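Superoxide dismutase [Mn/Fe] (Porphyromonas gingivalis, PDB 1UES) catalyses the dismutation of superoxide radicals into dioxygen and hydrogen peroxide, using one manganese or iron ion per subunit that is alternately reduced and oxidised. Local coordinates at residues L154-W159 / S180-D185; H74-T79 / L150-T155; P17-E22 / A172-D177. The protein carries 1 engineered substitution. All blocks are in the same frame, centred on the assembly; numbering follows the deposited sequence.

Interaction 1: L154-W159 / S180-D185; sequences LTFDVW and SIVDWD. Engineered in segment 154-159: T155 (natural residue Gly). With MN (manganese (II) ion), chain E.
L154 touches V182 and W184 with the two methyls of its fork. CD1 lies 4.1 Å from V182 CG2, and the two side chains cross at about a right angle. CD2 comes obliquely to the indole, 3.8 Å from W184 CH2. With CG anti to the backbone N (chi1 164°), the fork reaches toward segment 180-185, one methyl to each partner. V182 CG2 also lies at the edge of the F156 ring, 4.3 Å from F156 CE1. V182 CG1 sits 3.5 Å above the W184 ring plane, toward the rim. V182 is thus wedged between L154, F156 and the indole, and the contact is wholly apolar.

D183 is the N-cap of helix 184-190. Its OD2 accepts from D185 N at 2.9 Å and helps to fix the helix start that carries W184. Further along the strand, D157 OD2 binds manganese at 2.1 Å; H27, H74, H161 and water 1 complete the site. D157 OD1 accepts from W159 N at 3.1 Å in an Asx turn. This bond comes from above the carboxylate plane and helps to hold the ligand's rotation.

F156 meets W179 and F111 edge-to-face. W159 does the same with F119 of the second subunit. The backbone of strand 151-157 bonds to strand 122-128, while L175 and L178 of helix 171-178 pack on F156.

Interaction 2: H74-T79 / L150-T155; sequences HNLYFT and LNPLLT. Engineered in segment 150-155: T155 (natural residue Gly). With MN (manganese (II) ion), chain E.
The carbonyl O of T155 lies in the ring plane at the edge of Y77, 3.6 Å from Y77 CD1. It accepts a hydrogen bond from Q80 NE2. T155 is an engineered residue; the natural one is glycine. Its methyl CG2 rests against the helix, 3.9 Å from Y77 CB. At chi1 -171° OG1 is anti to the backbone N, and CG2 lies between N and the carbonyl carbon, facing Y77. OG1 itself bonds to V124 O in the neighbouring strand.

A second touch is apolar. L76 CD1 reaches the P152 ring, 3.8 Å from P152 CG. Between P152 and T155 the strand has a classic beta bulge, where L153 and L154 both face L126. R190 of helix 184-190 ties the two segments together, with NH1 to L153 O and NH2 to L76 O.

H74 points away from the strand. Its NE2 binds manganese at 2.2 Å, and its ND1 bonds to Q70 O. Helix 62-79 therefore presents a metal ligand on one side and packs on the sheet with another. The direct contact is van der Waals in kind, and its polar ties run through Q80 and R190.

Interaction 3: P17-E22 / A172-D177; sequences PVISKE and ADHLKD
D177 of helix 171-178 meets V18, in the turn that leads into helix 21-42. This joins a turn of the alpha-hairpin domain of the Fe/Mn superoxide dismutase fold to a helix of the C-terminal domain. V18 and D177 have the closest CA atoms of the two segments.

The D177 side chain starts toward V18. Its CB packs on both valine methyls, 3.8 Å from V18 CG2 and as far from V18 CG1. CG then turns across the helix direction, anti to the carbonyl carbon at chi1 -78°. At the tip, OD2 forms a salt bridge with K176 NZ at 3.3 Å and a hydrogen bond with Y167 OH. So the base of this aspartate serves the apolar contact and its tip is held by polar partners of its own domain. K176 NZ also donates to D173 O at 2.9 Å. That oxygen accepts the helix bond from D177 N as well, and the two donors reach it from opposite faces of its carbonyl plane.

V18 uses both branches. CG1 reaches the D177 backbone, 3.6 Å from D177 O, an oxygen that also accepts from S180 OG. V18 packs on S180 and I181 too.

H174 also meets segment 17-22, with the edge of its imidazole. I19 CG1 lies there, 4.4 Å from H174 CE1. The ring meets Y167 edge-to-face and also touches Y163. Beyond I19, S20 is the N-cap of helix 21-42, and its OG bonds to T23 N. That helix carries the manganese ligand H27. V18 O lies in the imidazole plane at the ring edge, 3.5 Å from H174 CE1.

Interactions 1 and 2 share strand 151-157 and each supplies one manganese ligand, with D157 OD2 and H74 NE2 3.6 Å apart. Both lie near the centre of the chain. Interaction 1 is buried and apolar within the C-terminal domain. Interaction 2 is partly buried and joins the two domains. Interaction 3 is also buried and joins the domains, but its centre lies about 14 Å from the centre of the chain and it supplies no ligand. K176 and D177 of helix 171-178 add a salt bridge beside its apolar contact. Interaction 3 still touches the others: I19 CD1 lies 3.9 Å from I181 CD1 of interaction 1 and 3.4 Å from Y77 OH of interaction 2.

Interaction 1: L154-W159 / S180-D185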
loop_
_atom_site.group_PDB
_atom_site.type_symbol
_atom_site.label_atom_id
_atom_site.label_comp_id
_atom_site.label_asym_id
_atom_site.label_seq_id
_atom_site.Cartn_x
_atom_site.Cartn_y
_atom_site.Cartn_z
ATOM N N LEU A 154 1.339 3.098 -20.428
ATOM C CA LEU A 154 1.647 4.141 -19.477
ATOM C C LEU A 154 1.110 3.741 -18.105
ATOM O O LEU A 154 -0.010 3.266 -17.995
ATOM C CB LEU A 154 0.976 5.454 -19.923
ATOM C CG LEU A 154 0.876 6.548 -18.866
ATOM C CD1 LEU A 154 2.269 7.160 -18.674
ATOM C CD2 LEU A 154 -0.171 7.624 -19.289
ATOM N N THR A 155 1.926 3.897 -17.066
ATOM C CA THR A 155 1.411 3.564 -15.736
ATOM C C THR A 155 1.707 4.605 -14.689
ATOM O O THR A 155 2.753 5.254 -14.721
ATOM C CB THR A 155 1.946 2.184 -15.214
ATOM O OG1 THR A 155 1.230 1.833 -14.020
ATOM C CG2 THR A 155 3.471 2.233 -14.894
ATOM N N PHE A 156 0.769 4.777 -13.749
ATOM C CA PHE A 156 0.988 5.664 -12.617
ATOM C C PHE A 156 1.037 4.702 -11.390
ATOM O O PHE A 156 0.157 3.879 -11.211
ATOM C CB PHE A 156 -0.159 6.655 -12.420
ATOM C CG PHE A 156 -0.193 7.789 -13.425
ATOM C CD1 PHE A 156 0.796 7.921 -14.397
ATOM C CD2 PHE A 156 -1.228 8.721 -13.379
ATOM C CE1 PHE A 156 0.769 8.976 -15.333
ATOM C CE2 PHE A 156 -1.275 9.780 -14.302
ATOM C CZ PHE A 156 -0.286 9.910 -15.274
ATOM N N ASP A 157 2.106 4.784 -10.608
ATOM C CA ASP A 157 2.265 3.957 -9.416
ATOM C C ASP A 157 1.473 4.617 -8.292
ATOM O O ASP A 157 1.729 5.796 -7.974
ATOM C CB ASP A 157 3.746 3.950 -9.081
ATOM C CG ASP A 157 4.117 2.985 -7.985
ATOM O OD1 ASP A 157 3.225 2.294 -7.456
ATOM O OD2 ASP A 157 5.343 2.970 -7.698
ATOM N N VAL A 158 0.517 3.891 -7.694
ATOM C CA VAL A 158 -0.225 4.482 -6.593
ATOM C C VAL A 158 0.081 3.824 -5.272
ATOM O O VAL A 158 -0.656 3.974 -4.294
ATOM C CB VAL A 158 -1.757 4.637 -6.868
ATOM C CG1 VAL A 158 -1.944 5.529 -8.119
ATOM C CG2 VAL A 158 -2.425 3.273 -7.073
ATOM N N TRP A 159 1.215 3.113 -5.258
ATOM C CA TRP A 159 1.726 2.573 -3.998
ATOM C C TRP A 159 2.101 3.901 -3.315
ATOM O O TRP A 159 2.615 4.797 -3.955
ATOM C CB TRP A 159 3.010 1.761 -4.214
ATOM C CG TRP A 159 2.743 0.323 -4.556
ATOM C CD1 TRP A 159 2.114 -0.144 -5.666
ATOM C CD2 TRP A 159 3.107 -0.811 -3.779
ATOM N NE1 TRP A 159 2.052 -1.517 -5.636
ATOM C CE2 TRP A 159 2.656 -1.961 -4.482
ATOM C CE3 TRP A 159 3.773 -0.977 -2.550
ATOM C CZ2 TRP A 159 2.851 -3.275 -3.993
ATOM C CZ3 TRP A 159 3.976 -2.288 -2.059
ATOM C CH2 TRP A 159 3.508 -3.421 -2.790
ATOM N N SER A 180 2.961 16.121 -16.265
ATOM C CA SER A 180 4.008 17.041 -16.647
ATOM C C SER A 180 5.356 16.371 -16.935
ATOM O O SER A 180 6.218 16.984 -17.560
ATOM C CB SER A 180 4.173 18.128 -15.574
ATOM O OG SER A 180 4.821 17.641 -14.399
ATOM N N ILE A 181 5.557 15.128 -16.484
ATOM C CA ILE A 181 6.833 14.459 -16.768
ATOM C C ILE A 181 6.722 13.267 -17.716
ATOM O O ILE A 181 7.711 12.565 -17.963
ATOM C CB ILE A 181 7.543 13.971 -15.493
ATOM C CG1 ILE A 181 6.599 13.157 -14.619
ATOM C CG2 ILE A 181 8.124 15.181 -14.736
ATOM C CD1 ILE A 181 7.285 12.526 -13.427
ATOM N N VAL A 182 5.531 13.022 -18.229
ATOM C CA VAL A 182 5.369 11.914 -19.160
ATOM C C VAL A 182 6.016 12.264 -20.499
ATOM O O VAL A 182 5.764 13.331 -21.057
ATOM C CB VAL A 182 3.862 11.614 -19.391
ATOM C CG1 VAL A 182 3.665 10.616 -20.535
ATOM C CG2 VAL A 182 3.262 11.064 -18.106
ATOM N N ASP A 183 6.860 11.381 -21.006
ATOM C CA ASP A 183 7.468 11.599 -22.318
ATOM C C ASP A 183 6.584 10.813 -23.284
ATOM O O ASP A 183 6.686 9.592 -23.384
ATOM C CB ASP A 183 8.889 11.063 -22.354
ATOM C CG ASP A 183 9.569 11.333 -23.682
ATOM O OD1 ASP A 183 10.814 11.310 -23.731
ATOM O OD2 ASP A 183 8.846 11.577 -24.667
ATOM N N TRP A 184 5.694 11.506 -23.985
ATOM C CA TRP A 184 4.802 10.802 -24.893
ATOM C C TRP A 184 5.506 10.105 -26.054
ATOM O O TRP A 184 4.939 9.183 -26.639
ATOM C CB TRP A 184 3.701 11.737 -25.397
ATOM C CG TRP A 184 2.692 11.994 -24.291
ATOM C CD1 TRP A 184 2.623 13.102 -23.493
ATOM C CD2 TRP A 184 1.707 11.079 -23.798
ATOM N NE1 TRP A 184 1.658 12.932 -22.528
ATOM C CE2 TRP A 184 1.076 11.700 -22.689
ATOM C CE3 TRP A 184 1.291 9.790 -24.183
ATOM C CZ2 TRP A 184 0.054 11.079 -21.958
ATOM C CZ3 TRP A 184 0.268 9.162 -23.448
ATOM C CH2 TRP A 184 -0.338 9.817 -22.344
ATOM N N ASP A 185 6.730 10.514 -26.367
ATOM C CA ASP A 185 7.471 9.859 -27.441
ATOM C C ASP A 185 7.781 8.431 -27.033
ATOM O O ASP A 185 7.771 7.523 -27.864
ATOM C CB ASP A 185 8.766 10.606 -27.733
ATOM C CG ASP A 185 8.510 11.972 -28.326
ATOM O OD1 ASP A 185 7.620 12.068 -29.202
ATOM O OD2 ASP A 185 9.175 12.945 -27.901
HETATM MN MN MN E . 6.663 1.785 -6.637
HETATM O O HOH W 1 5.027 0.255 -6.626
#

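Interaction 2: H74-T79 / L150-T155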
loop_
_atom_site.group_PDB
_atom_site.type_symbol
_atom_site.label_atom_id
_atom_site.label_comp_id
_atom_site.label_asym_id
_atom_site.label_seq_id
_atom_site.Cartn_x
_atom_site.Cartn_y
_atom_site.Cartn_z
ATOM N N HIS A 74 8.001 -1.187 -12.408
ATOM C CA HIS A 74 8.910 -0.070 -12.160
ATOM C C HIS A 74 9.788 0.207 -13.345
ATOM O O HIS A 74 10.103 1.359 -13.604
ATOM C CB HIS A 74 9.754 -0.321 -10.917
ATOM C CG HIS A 74 8.962 -0.210 -9.656
ATOM N ND1 HIS A 74 8.282 -1.272 -9.115
ATOM C CD2 HIS A 74 8.699 0.849 -8.863
ATOM C CE1 HIS A 74 7.624 -0.882 -8.038
ATOM N NE2 HIS A 74 7.862 0.405 -7.860
ATOM N N ASN A 75 10.211 -0.839 -14.051
ATOM C CA ASN A 75 11.054 -0.626 -15.216
ATOM C C ASN A 75 10.360 0.240 -16.246
ATOM O O ASN A 75 10.969 1.157 -16.777
ATOM C CB ASN A 75 11.500 -1.956 -15.824
ATOM C CG ASN A 75 12.535 -2.669 -14.958
ATOM O OD1 ASN A 75 13.028 -2.104 -13.977
ATOM N ND2 ASN A 75 12.877 -3.912 -15.324
ATOM N N LEU A 76 9.088 -0.030 -16.520
ATOM C CA LEU A 76 8.320 0.772 -17.456
ATOM C C LEU A 76 8.011 2.158 -16.872
ATOM O O LEU A 76 8.032 3.177 -17.558
ATOM C CB LEU A 76 7.016 0.043 -17.778
ATOM C CG LEU A 76 7.254 -1.276 -18.543
ATOM C CD1 LEU A 76 5.997 -2.101 -18.543
ATOM C CD2 LEU A 76 7.719 -0.983 -19.986
ATOM N N TYR A 77 7.702 2.197 -15.588
ATOM C CA TYR A 77 7.372 3.450 -14.949
ATOM C C TYR A 77 8.535 4.449 -15.002
ATOM O O TYR A 77 8.405 5.567 -15.506
ATOM C CB TYR A 77 6.943 3.135 -13.495
ATOM C CG TYR A 77 6.773 4.325 -12.578
ATOM C CD1 TYR A 77 5.573 5.027 -12.536
ATOM C CD2 TYR A 77 7.779 4.667 -11.657
ATOM C CE1 TYR A 77 5.359 6.041 -11.591
ATOM C CE2 TYR A 77 7.573 5.676 -10.704
ATOM C CZ TYR A 77 6.354 6.350 -10.677
ATOM O OH TYR A 77 6.080 7.244 -9.666
ATOM N N PHE A 78 9.709 4.053 -14.548
ATOM C CA PHE A 78 10.790 5.028 -14.559
ATOM C C PHE A 78 11.218 5.390 -15.965
ATOM O O PHE A 78 11.611 6.514 -16.213
ATOM C CB PHE A 78 12.000 4.529 -13.786
ATOM C CG PHE A 78 11.782 4.488 -12.302
ATOM C CD1 PHE A 78 11.811 3.270 -11.630
ATOM C CD2 PHE A 78 11.517 5.660 -11.590
ATOM C CE1 PHE A 78 11.577 3.209 -10.277
ATOM C CE2 PHE A 78 11.271 5.591 -10.202
ATOM C CZ PHE A 78 11.309 4.372 -9.572
ATOM N N THR A 79 11.133 4.463 -16.894
ATOM C CA THR A 79 11.614 4.816 -18.226
ATOM C C THR A 79 10.679 5.669 -19.068
ATOM O O THR A 79 11.073 6.136 -20.141
ATOM C CB THR A 79 12.040 3.571 -19.031
ATOM O OG1 THR A 79 10.971 2.622 -19.107
ATOM C CG2 THR A 79 13.255 2.956 -18.392
ATOM N N LEU A 150 -2.297 -8.077 -22.653
ATOM C CA LEU A 150 -2.344 -6.693 -23.122
ATOM C C LEU A 150 -0.974 -6.026 -23.152
ATOM O O LEU A 150 -0.025 -6.478 -22.482
ATOM C CB LEU A 150 -3.275 -5.877 -22.231
ATOM C CG LEU A 150 -4.742 -6.288 -22.332
ATOM C CD1 LEU A 150 -5.585 -5.536 -21.325
ATOM C CD2 LEU A 150 -5.228 -6.001 -23.740
ATOM N N ASN A 151 -0.893 -4.934 -23.914
ATOM C CA ASN A 151 0.329 -4.171 -24.075
ATOM C C ASN A 151 0.355 -3.008 -23.096
ATOM O O ASN A 151 -0.463 -2.111 -23.200
ATOM C CB ASN A 151 0.387 -3.608 -25.492
ATOM C CG ASN A 151 1.716 -3.040 -25.822
ATOM O OD1 ASN A 151 2.745 -3.645 -25.523
ATOM N ND2 ASN A 151 1.726 -1.874 -26.456
ATOM N N PRO A 152 1.329 -2.982 -22.165
ATOM C CA PRO A 152 1.412 -1.885 -21.182
ATOM C C PRO A 152 2.007 -0.604 -21.760
ATOM O O PRO A 152 3.179 -0.594 -22.134
ATOM C CB PRO A 152 2.283 -2.477 -20.074
ATOM C CG PRO A 152 3.215 -3.414 -20.818
ATOM C CD PRO A 152 2.400 -3.976 -21.984
ATOM N N LEU A 153 1.241 0.488 -21.784
ATOM C CA LEU A 153 1.719 1.732 -22.379
ATOM C C LEU A 153 2.172 2.813 -21.425
ATOM O O LEU A 153 3.243 3.385 -21.586
ATOM C CB LEU A 153 0.654 2.337 -23.293
ATOM C CG LEU A 153 -0.032 1.378 -24.256
ATOM C CD1 LEU A 153 -1.046 2.159 -25.073
ATOM C CD2 LEU A 153 1.011 0.756 -25.183
ATOM N N LEU A 154 1.339 3.098 -20.428
ATOM C CA LEU A 154 1.647 4.141 -19.477
ATOM C C LEU A 154 1.110 3.741 -18.105
ATOM O O LEU A 154 -0.010 3.266 -17.995
ATOM C CB LEU A 154 0.976 5.454 -19.923
ATOM C CG LEU A 154 0.876 6.548 -18.866
ATOM C CD1 LEU A 154 2.269 7.160 -18.674
ATOM C CD2 LEU A 154 -0.171 7.624 -19.289
ATOM N N THR A 155 1.926 3.897 -17.066
ATOM C CA THR A 155 1.411 3.564 -15.736
ATOM C C THR A 155 1.707 4.605 -14.689
ATOM O O THR A 155 2.753 5.254 -14.721
ATOM C CB THR A 155 1.946 2.184 -15.214
ATOM O OG1 THR A 155 1.230 1.833 -14.020
ATOM C CG2 THR A 155 3.471 2.233 -14.894
HETATM MN MN MN E . 6.663 1.785 -6.637
HETATM O O HOH W 1 5.027 0.255 -6.626
#

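Interaction 3: P17-E22 / A172-D177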
loop_
_atom_site.group_PDB
_atom_site.type_symbol
_atom_site.label_atom_id
_atom_site.label_comp_id
_atom_site.label_asym_id
_atom_site.label_seq_id
_atom_site.Cartn_x
_atom_site.Cartn_y
_atom_site.Cartn_z
ATOM N N PRO A 17 9.878 18.647 -9.156
ATOM C CA PRO A 17 9.341 18.201 -7.866
ATOM C C PRO A 17 8.350 17.046 -7.811
ATOM O O PRO A 17 8.029 16.567 -6.708
ATOM C CB PRO A 17 8.654 19.439 -7.360
ATOM C CG PRO A 17 8.022 19.974 -8.592
ATOM C CD PRO A 17 9.079 19.770 -9.676
ATOM N N VAL A 18 7.883 16.625 -8.974
ATOM C CA VAL A 18 6.856 15.582 -9.102
ATOM C C VAL A 18 7.309 14.244 -8.498
ATOM O O VAL A 18 6.528 13.555 -7.830
ATOM C CB VAL A 18 6.427 15.449 -10.579
ATOM C CG1 VAL A 18 5.290 14.413 -10.702
ATOM C CG2 VAL A 18 5.956 16.827 -11.109
ATOM N N ILE A 19 8.550 13.882 -8.788
ATOM C CA ILE A 19 9.184 12.713 -8.189
ATOM C C ILE A 19 10.531 13.349 -7.827
ATOM O O ILE A 19 11.390 13.541 -8.688
ATOM C CB ILE A 19 9.372 11.530 -9.177
ATOM C CG1 ILE A 19 8.000 11.058 -9.669
ATOM C CG2 ILE A 19 10.042 10.336 -8.451
ATOM C CD1 ILE A 19 8.042 9.864 -10.617
ATOM N N SER A 20 10.659 13.714 -6.554
ATOM C CA SER A 20 11.836 14.397 -6.028
ATOM C C SER A 20 13.067 13.525 -6.066
ATOM O O SER A 20 12.985 12.312 -6.245
ATOM C CB SER A 20 11.593 14.840 -4.592
ATOM O OG SER A 20 11.628 13.711 -3.739
ATOM N N LYS A 21 14.211 14.163 -5.878
ATOM C CA LYS A 21 15.477 13.462 -5.871
ATOM C C LYS A 21 15.455 12.443 -4.726
ATOM O O LYS A 21 15.915 11.319 -4.879
ATOM C CB LYS A 21 16.634 14.457 -5.701
ATOM C CG LYS A 21 17.878 13.814 -5.120
ATOM C CD LYS A 21 19.023 14.804 -4.898
ATOM C CE LYS A 21 20.353 14.024 -4.705
ATOM N NZ LYS A 21 21.010 13.809 -6.022
ATOM N N GLU A 22 14.888 12.832 -3.592
ATOM C CA GLU A 22 14.817 11.954 -2.440
ATOM C C GLU A 22 13.920 10.758 -2.760
ATOM O O GLU A 22 14.235 9.618 -2.407
ATOM C CB GLU A 22 14.283 12.745 -1.233
ATOM C CG GLU A 22 15.236 13.878 -0.746
ATOM C CD GLU A 22 15.074 15.262 -1.460
ATOM O OE1 GLU A 22 14.308 15.419 -2.456
ATOM O OE2 GLU A 22 15.764 16.231 -1.001
ATOM N N ALA A 172 -4.346 12.300 -5.467
ATOM C CA ALA A 172 -4.879 12.970 -6.654
ATOM C C ALA A 172 -3.984 14.081 -7.170
ATOM O O ALA A 172 -3.794 14.211 -8.387
ATOM C CB ALA A 172 -6.288 13.533 -6.350
ATOM N N ASP A 173 -3.432 14.887 -6.265
ATOM C CA ASP A 173 -2.557 15.980 -6.671
ATOM C C ASP A 173 -1.292 15.419 -7.330
ATOM O O ASP A 173 -0.785 16.001 -8.281
ATOM C CB ASP A 173 -2.186 16.883 -5.478
ATOM C CG ASP A 173 -3.383 17.706 -4.970
ATOM O OD1 ASP A 173 -4.427 17.770 -5.679
ATOM O OD2 ASP A 173 -3.281 18.266 -3.849
ATOM N N HIS A 174 -0.795 14.282 -6.830
ATOM C CA HIS A 174 0.390 13.674 -7.418
ATOM C C HIS A 174 0.085 13.221 -8.832
ATOM O O HIS A 174 0.889 13.428 -9.733
ATOM C CB HIS A 174 0.834 12.461 -6.609
ATOM C CG HIS A 174 1.912 11.652 -7.270
ATOM N ND1 HIS A 174 3.211 12.083 -7.381
ATOM C CD2 HIS A 174 1.886 10.387 -7.760
ATOM C CE1 HIS A 174 3.948 11.118 -7.911
ATOM N NE2 HIS A 174 3.162 10.082 -8.151
ATOM N N LEU A 175 -1.068 12.587 -9.018
ATOM C CA LEU A 175 -1.438 12.100 -10.338
ATOM C C LEU A 175 -1.558 13.241 -11.314
ATOM O O LEU A 175 -1.105 13.145 -12.470
ATOM C CB LEU A 175 -2.747 11.322 -10.271
ATOM C CG LEU A 175 -2.689 10.070 -9.366
ATOM C CD1 LEU A 175 -3.939 9.232 -9.594
ATOM C CD2 LEU A 175 -1.432 9.229 -9.654
ATOM N N LYS A 176 -2.149 14.340 -10.855
ATOM C CA LYS A 176 -2.296 15.474 -11.765
ATOM C C LYS A 176 -0.920 15.994 -12.215
ATOM O O LYS A 176 -0.759 16.394 -13.381
ATOM C CB LYS A 176 -3.182 16.562 -11.122
ATOM C CG LYS A 176 -2.476 17.561 -10.263
ATOM C CD LYS A 176 -3.350 17.987 -9.071
ATOM C CE LYS A 176 -2.632 19.006 -8.208
ATOM N NZ LYS A 176 -1.167 18.845 -8.352
ATOM N N ASP A 177 0.079 15.945 -11.334
ATOM C CA ASP A 177 1.414 16.399 -11.660
ATOM C C ASP A 177 2.193 15.408 -12.516
ATOM O O ASP A 177 3.112 15.798 -13.200
ATOM C CB ASP A 177 2.250 16.670 -10.396
ATOM C CG ASP A 177 1.901 17.992 -9.722
ATOM O OD1 ASP A 177 1.460 18.935 -10.425
ATOM O OD2 ASP A 177 2.076 18.079 -8.486
#